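Local atomic coordinates of CooT (Carboxydothermus hydrogenoformans, PDB entry 6FAN), a protein that is a putative nickel chaperone, probably assisting the maturation of carbon monoxide dehydrogenase. Residues F17-D22 / L33-Q39; E3-V9 / H55-R61. All blocks are in the same frame, centred on the assembly; numbering follows the deposited sequence.

Contact 1 of 2, residues F17-D22 / L33-Q39; sequences FLERVD and LENIFGQ
Two backbone hydrogen bonds tie F17-D22 to L33-Q39. I36 N donates a hydrogen bond to R20 O at 3.0 Å, and D22 N one to E34 O at 2.7 Å. Between them V21 and N35 form an antiparallel non-hydrogen-bonded pair, their CA atoms 4.0 Å apart and their side chains diverging. Further out, E34 forms a salt bridge with R40, and D22 OD1 accepts from V53 N of the second subunit.

A second set of polar bonds shapes the turn that follows. N35 CG sits between its own backbone N and carbonyl carbon (chi1 77°), which swings OD1 back over the type I turn N35-G38. N35 OD1 accepts from F37 N at 2.9 Å, an Asx turn, and from Q39 N at 3.1 Å. The two donors lie above opposite faces of the amide plane, about 50° out of it, a double grip that should fix the rotation of the amide.

Apolar packing occupies the other end. L33 CD2 stands at the edge of the F17 ring and also meets V21 CG2 at 4.0 Å. The L18 and L33 side chains run past one another in opposed senses, and L18 CD2 touches L33 CB. The other methyl of L18, CD1, approaches the side-chain nitrogens N35 ND2 and Q39 NE2.

R20 bends at its third torsion, and I36 CD1 lies 3.5 Å above one face of its guanidinium. R20 NH1 comes to the edge of the F37 ring, the two planes nearly perpendicular at 87°, and I36 CG1 sits over the centre of that ring.

The pair joins strands 13-27 and 30-35 of a beta hairpin. F17 and L18 both face A6 in a classic beta bulge, and the hairpin lies between strand 4-10, where L33 and V21 reach A6, and strand 40-43, where L18 touches K41.

Contact 2 of 2, residues E3-V9 / H55-R61; sequences EASAFIV and HRILLER
I57 O takes F7 N at 2.8 Å, and A6 CA adds a CA-H...O contact to the same oxygen at 3.3 Å. The same alternation runs along the pair: S5 N to H55 O, I57 N to S5 O, L59 N to F7 O and V9 N to L59 O, all between 2.8 and 2.9 Å. H55 and R56 both face E51, a G1 bulge that starts the strand pair.

On the face carrying S5, F7, R56 and L58, R56 NH1 lies 4.0 Å above the F7 ring, offset toward its rim; at 5.2 Å from R56 CZ to the centroid of the F7 ring, this cation-pi contact can be no more than weak. E14 and E51 hold this guanidinium by salt bridges, and L58 CD2 packs over one of its faces while also touching F7 CB. An alanine in place of F7 would probably leave R56 NH1 without its aromatic neighbour and open a gap beside L58.

The other face is aliphatic. I8 CG1 is anti to the carbonyl carbon (chi1 -53°), and I8 CD1 reaches L59 CB at 3.9 Å; A6 CB meets I57 CB and L59 CD1. With the short axes crossing at -35°, the first and last strands of the chain form a twisted parallel pair inside a mixed sheet whose other neighbouring strands are all antiparallel.

The centres of contacts 1 and 2 lie about 11 Å apart, and strands 4-10 and 13-27, neighbours in one mixed sheet, connect them. Their backbones meet directly: F17 N lies 2.7 Å from A6 O, and L18 O 2.8 Å from A6 N, both probable hydrogen bonds. Along the chain contact 1 is nested within the loop that contact 2 closes, so the hairpin of strands 13-27 and 30-35 comes between the two terminal strands in sequence, but lies to one side of them in the sheet. Strand 4-10 thus pairs with strand 13-27 on one side and strand 56-61 on the other. Both contacts also touch the second subunit, linking this small all-beta framework to the dimer.

Contact 1 of 2, residues F17-D22 / L33-Q39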
loop_
_atom_site.group_PDB
_atom_site.type_symbol
_atom_site.label_atom_id
_atom_site.label_comp_id
_atom_site.label_asym_id
_atom_site.label_seq_id
_atom_site.Cartn_x
_atom_site.Cartn_y
_atom_site.Cartn_z
ATOM N N PHE E 17 -1.888 -0.275 -14.457
ATOM C CA PHE E 17 -1.138 0.978 -14.468
ATOM C C PHE E 17 0.359 0.743 -14.461
ATOM O O PHE E 17 1.098 1.425 -15.186
ATOM C CB PHE E 17 -1.564 1.898 -13.321
ATOM C CG PHE E 17 -0.823 3.209 -13.284
ATOM C CD1 PHE E 17 -1.058 4.196 -14.254
ATOM C CD2 PHE E 17 0.087 3.471 -12.282
ATOM C CE1 PHE E 17 -0.369 5.407 -14.229
ATOM C CE2 PHE E 17 0.768 4.700 -12.204
ATOM C CZ PHE E 17 0.533 5.665 -13.182
ATOM N N LEU E 18 0.812 -0.235 -13.675
ATOM C CA LEU E 18 2.237 -0.549 -13.564
ATOM C C LEU E 18 2.419 -1.952 -12.952
ATOM O O LEU E 18 1.809 -2.276 -11.933
ATOM C CB LEU E 18 2.981 0.529 -12.732
ATOM C CG LEU E 18 4.517 0.463 -12.775
ATOM C CD1 LEU E 18 5.042 0.651 -14.211
ATOM C CD2 LEU E 18 5.254 1.390 -11.813
ATOM N N GLU E 19 3.245 -2.759 -13.580
ATOM C CA GLU E 19 3.471 -4.101 -13.122
ATOM C C GLU E 19 4.711 -4.152 -12.284
ATOM O O GLU E 19 5.600 -3.358 -12.410
ATOM C CB GLU E 19 3.581 -5.112 -14.292
ATOM C CG GLU E 19 2.333 -5.313 -15.157
ATOM C CD GLU E 19 2.227 -6.655 -15.912
ATOM O OE1 GLU E 19 2.831 -6.825 -16.954
ATOM O OE2 GLU E 19 1.500 -7.550 -15.501
ATOM N N ARG E 20 4.692 -5.051 -11.345
ATOM C CA ARG E 20 5.882 -5.356 -10.494
ATOM C C ARG E 20 6.356 -4.134 -9.714
ATOM O O ARG E 20 7.568 -3.900 -9.619
ATOM C CB ARG E 20 7.003 -6.053 -11.243
ATOM C CG ARG E 20 6.416 -7.165 -12.136
ATOM C CD ARG E 20 7.464 -7.829 -12.887
ATOM N NE ARG E 20 8.116 -8.826 -12.060
ATOM C CZ ARG E 20 8.987 -9.724 -12.520
ATOM N NH1 ARG E 20 9.266 -9.819 -13.835
ATOM N NH2 ARG E 20 9.574 -10.581 -11.688
ATOM N N VAL E 21 5.412 -3.423 -9.105
ATOM C CA VAL E 21 5.690 -2.279 -8.260
ATOM C C VAL E 21 6.465 -2.735 -7.027
ATOM O O VAL E 21 6.090 -3.727 -6.341
ATOM C CB VAL E 21 4.363 -1.614 -7.758
ATOM C CG1 VAL E 21 4.649 -0.388 -6.847
ATOM C CG2 VAL E 21 3.550 -1.182 -9.002
ATOM N N ASP E 22 7.570 -2.041 -6.766
ATOM C CA ASP E 22 8.316 -2.253 -5.551
ATOM C C ASP E 22 7.937 -1.158 -4.554
ATOM O O ASP E 22 7.343 -1.462 -3.497
ATOM C CB ASP E 22 9.823 -2.254 -5.831
ATOM C CG ASP E 22 10.650 -2.382 -4.557
ATOM O OD1 ASP E 22 10.155 -2.711 -3.470
ATOM O OD2 ASP E 22 11.834 -2.094 -4.603
ATOM N N LEU E 33 5.250 5.622 -7.960
ATOM C CA LEU E 33 5.455 4.158 -8.012
ATOM C C LEU E 33 6.751 3.865 -8.698
ATOM O O LEU E 33 7.068 4.498 -9.699
ATOM C CB LEU E 33 4.297 3.484 -8.746
ATOM C CG LEU E 33 3.003 3.226 -7.982
ATOM C CD1 LEU E 33 2.296 4.500 -7.470
ATOM C CD2 LEU E 33 2.053 2.497 -8.905
ATOM N N GLU E 34 7.549 2.959 -8.123
ATOM C CA GLU E 34 8.774 2.518 -8.796
ATOM C C GLU E 34 8.718 0.997 -8.870
ATOM O O GLU E 34 8.510 0.316 -7.825
ATOM C CB GLU E 34 9.998 2.977 -8.035
ATOM C CG GLU E 34 11.340 2.506 -8.602
ATOM C CD GLU E 34 12.536 2.958 -7.764
ATOM O OE1 GLU E 34 12.780 2.483 -6.643
ATOM O OE2 GLU E 34 13.223 3.882 -8.193
ATOM N N ASN E 35 8.880 0.469 -10.098
ATOM C CA ASN E 35 8.865 -0.988 -10.244
ATOM C C ASN E 35 10.261 -1.588 -10.081
ATOM O O ASN E 35 11.248 -0.840 -9.929
ATOM C CB ASN E 35 8.135 -1.459 -11.509
ATOM C CG ASN E 35 8.969 -1.284 -12.830
ATOM O OD1 ASN E 35 10.195 -1.031 -12.857
ATOM N ND2 ASN E 35 8.274 -1.436 -13.931
ATOM N N ILE E 36 10.342 -2.924 -10.093
ATOM C CA ILE E 36 11.637 -3.583 -9.851
ATOM C C ILE E 36 12.723 -3.306 -10.945
ATOM O O ILE E 36 13.890 -3.534 -10.707
ATOM C CB ILE E 36 11.498 -5.114 -9.629
ATOM C CG1 ILE E 36 11.004 -5.833 -10.903
ATOM C CG2 ILE E 36 10.654 -5.398 -8.405
ATOM C CD1 ILE E 36 11.354 -7.329 -10.841
ATOM N N PHE E 37 12.302 -2.821 -12.116
ATOM C CA PHE E 37 13.240 -2.472 -13.208
ATOM C C PHE E 37 13.689 -1.014 -13.143
ATOM O O PHE E 37 14.513 -0.587 -13.962
ATOM C CB PHE E 37 12.631 -2.805 -14.596
ATOM C CG PHE E 37 12.070 -4.204 -14.691
ATOM C CD1 PHE E 37 12.910 -5.362 -14.569
ATOM C CD2 PHE E 37 10.702 -4.380 -14.772
ATOM C CE1 PHE E 37 12.363 -6.618 -14.573
ATOM C CE2 PHE E 37 10.155 -5.675 -14.856
ATOM C CZ PHE E 37 10.990 -6.793 -14.772
ATOM N N GLY E 38 13.153 -0.266 -12.175
ATOM C CA GLY E 38 13.545 1.135 -11.917
ATOM C C GLY E 38 12.679 2.130 -12.671
ATOM O O GLY E 38 12.899 3.325 -12.575
ATOM N N GLN E 39 11.681 1.641 -13.409
ATOM C CA GLN E 39 10.728 2.512 -14.062
ATOM C C GLN E 39 9.817 3.196 -13.053
ATOM O O GLN E 39 9.299 2.551 -12.119
ATOM C CB GLN E 39 9.928 1.724 -15.116
ATOM C CG GLN E 39 9.020 2.613 -15.967
ATOM C CD GLN E 39 7.999 1.879 -16.854
ATOM O OE1 GLN E 39 8.150 0.675 -17.179
ATOM N NE2 GLN E 39 6.921 2.612 -17.239
#

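Contact 2 of 2, residues E3-V9 / H55-R61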
loop_
_atom_site.group_PDB
_atom_site.type_symbol
_atom_site.label_atom_id
_atom_site.label_comp_id
_atom_site.label_asym_id
_atom_site.label_seq_id
_atom_site.Cartn_x
_atom_site.Cartn_y
_atom_site.Cartn_z
ATOM N N GLU E 3 6.685 -8.104 -5.679
ATOM C CA GLU E 3 6.118 -7.026 -6.426
ATOM C C GLU E 3 4.685 -7.331 -6.841
ATOM O O GLU E 3 4.288 -8.449 -7.175
ATOM C CB GLU E 3 6.986 -6.744 -7.662
ATOM C CG GLU E 3 8.511 -7.041 -7.679
ATOM C CD GLU E 3 8.809 -8.519 -7.807
ATOM O OE1 GLU E 3 9.623 -9.061 -7.032
ATOM O OE2 GLU E 3 8.311 -9.128 -8.775
ATOM N N ALA E 4 3.845 -6.304 -6.812
ATOM C CA ALA E 4 2.378 -6.436 -7.023
ATOM C C ALA E 4 2.106 -5.467 -8.204
ATOM O O ALA E 4 2.892 -4.506 -8.420
ATOM C CB ALA E 4 1.728 -5.891 -5.800
ATOM N N SER E 5 1.051 -5.762 -8.964
ATOM C CA SER E 5 0.624 -4.867 -9.998
ATOM C C SER E 5 -0.328 -3.800 -9.477
ATOM O O SER E 5 -1.255 -4.089 -8.678
ATOM C CB SER E 5 -0.054 -5.689 -11.101
ATOM O OG SER E 5 0.930 -6.474 -11.739
ATOM N N ALA E 6 -0.133 -2.542 -9.954
ATOM C CA ALA E 6 -1.088 -1.466 -9.629
ATOM C C ALA E 6 -2.149 -1.309 -10.728
ATOM O O ALA E 6 -1.810 -1.277 -11.912
ATOM C CB ALA E 6 -0.322 -0.173 -9.439
ATOM N N PHE E 7 -3.392 -1.172 -10.328
ATOM C CA PHE E 7 -4.528 -0.999 -11.247
ATOM C C PHE E 7 -5.280 0.283 -10.922
ATOM O O PHE E 7 -5.370 0.653 -9.740
ATOM C CB PHE E 7 -5.506 -2.166 -11.122
ATOM C CG PHE E 7 -4.926 -3.491 -11.509
ATOM C CD1 PHE E 7 -5.081 -3.987 -12.838
ATOM C CD2 PHE E 7 -4.177 -4.283 -10.584
ATOM C CE1 PHE E 7 -4.538 -5.237 -13.209
ATOM C CE2 PHE E 7 -3.639 -5.523 -10.995
ATOM C CZ PHE E 7 -3.835 -5.988 -12.292
ATOM N N ILE E 8 -5.815 0.935 -11.949
ATOM C CA ILE E 8 -6.751 2.062 -11.740
ATOM C C ILE E 8 -8.157 1.492 -11.816
ATOM O O ILE E 8 -8.496 0.801 -12.789
ATOM C CB ILE E 8 -6.598 3.198 -12.780
ATOM C CG1 ILE E 8 -5.182 3.707 -12.894
ATOM C CG2 ILE E 8 -7.605 4.286 -12.497
ATOM C CD1 ILE E 8 -4.514 4.172 -11.596
ATOM N N VAL E 9 -8.960 1.759 -10.795
ATOM C CA VAL E 9 -10.312 1.227 -10.728
ATOM C C VAL E 9 -11.338 2.366 -10.945
ATOM O O VAL E 9 -11.405 3.324 -10.146
ATOM C CB VAL E 9 -10.581 0.410 -9.421
ATOM C CG1 VAL E 9 -12.083 0.189 -9.192
ATOM C CG2 VAL E 9 -9.802 -0.897 -9.372
ATOM N N HIS E 55 -1.455 -10.035 -5.210
ATOM C CA HIS E 55 -0.517 -9.154 -5.986
ATOM C C HIS E 55 -1.176 -7.932 -6.569
ATOM O O HIS E 55 -0.882 -7.589 -7.693
ATOM C CB HIS E 55 0.237 -9.968 -7.086
ATOM C CG HIS E 55 0.927 -11.194 -6.569
ATOM N ND1 HIS E 55 1.953 -11.146 -5.649
ATOM C CD2 HIS E 55 0.653 -12.504 -6.762
ATOM C CE1 HIS E 55 2.342 -12.377 -5.363
ATOM N NE2 HIS E 55 1.566 -13.221 -6.025
ATOM N N ARG E 56 -2.078 -7.292 -5.821
ATOM C CA ARG E 56 -2.885 -6.164 -6.363
ATOM C C ARG E 56 -2.804 -4.890 -5.502
ATOM O O ARG E 56 -2.979 -4.943 -4.284
ATOM C CB ARG E 56 -4.336 -6.562 -6.571
ATOM C CG ARG E 56 -4.522 -7.612 -7.635
ATOM C CD ARG E 56 -5.843 -8.440 -7.506
ATOM N NE ARG E 56 -7.090 -7.701 -7.499
ATOM C CZ ARG E 56 -7.646 -7.128 -8.570
ATOM N NH1 ARG E 56 -7.069 -7.169 -9.785
ATOM N NH2 ARG E 56 -8.797 -6.474 -8.423
ATOM N N ILE E 57 -2.537 -3.768 -6.182
ATOM C CA ILE E 57 -2.636 -2.453 -5.559
ATOM C C ILE E 57 -3.763 -1.757 -6.352
ATOM O O ILE E 57 -3.609 -1.533 -7.537
ATOM C CB ILE E 57 -1.330 -1.636 -5.695
ATOM C CG1 ILE E 57 -0.158 -2.338 -4.972
ATOM C CG2 ILE E 57 -1.554 -0.221 -5.134
ATOM C CD1 ILE E 57 1.252 -1.864 -5.464
ATOM N N LEU E 58 -4.873 -1.413 -5.699
ATOM C CA LEU E 58 -5.988 -0.781 -6.387
ATOM C C LEU E 58 -6.061 0.675 -6.034
ATOM O O LEU E 58 -6.147 1.027 -4.867
ATOM C CB LEU E 58 -7.326 -1.463 -6.063
ATOM C CG LEU E 58 -7.357 -2.994 -6.212
ATOM C CD1 LEU E 58 -8.856 -3.374 -6.093
ATOM C CD2 LEU E 58 -6.814 -3.469 -7.560
ATOM N N LEU E 59 -6.004 1.486 -7.083
ATOM C CA LEU E 59 -5.946 2.936 -6.995
ATOM C C LEU E 59 -7.222 3.540 -7.587
ATOM O O LEU E 59 -7.816 2.961 -8.503
ATOM C CB LEU E 59 -4.718 3.446 -7.779
ATOM C CG LEU E 59 -3.343 2.898 -7.397
ATOM C CD1 LEU E 59 -2.229 3.428 -8.277
ATOM C CD2 LEU E 59 -3.067 3.104 -5.922
ATOM N N GLU E 60 -7.660 4.678 -7.032
ATOM C CA GLU E 60 -8.777 5.443 -7.613
ATOM C C GLU E 60 -8.310 6.863 -7.869
ATOM O O GLU E 60 -7.751 7.490 -6.968
ATOM C CB GLU E 60 -9.955 5.444 -6.630
ATOM C CG GLU E 60 -11.364 5.587 -7.213
ATOM C CD GLU E 60 -12.414 4.780 -6.415
ATOM O OE1 GLU E 60 -12.106 3.589 -6.260
ATOM O OE2 GLU E 60 -13.495 5.309 -5.992
ATOM N N ARG E 61 -8.488 7.364 -9.102
ATOM C CA ARG E 61 -8.114 8.745 -9.449
ATOM C C ARG E 61 -8.794 9.809 -8.590
ATOM O O ARG E 61 -9.906 9.579 -8.123
ATOM C CB ARG E 61 -8.328 9.052 -10.925
ATOM C CG ARG E 61 -7.464 8.226 -11.875
ATOM C CD ARG E 61 -7.673 8.774 -13.279
ATOM N NE ARG E 61 -6.916 8.034 -14.273
ATOM C CZ ARG E 61 -5.665 8.309 -14.611
ATOM N NH1 ARG E 61 -5.009 9.293 -14.003
ATOM N NH2 ARG E 61 -5.041 7.564 -15.521
#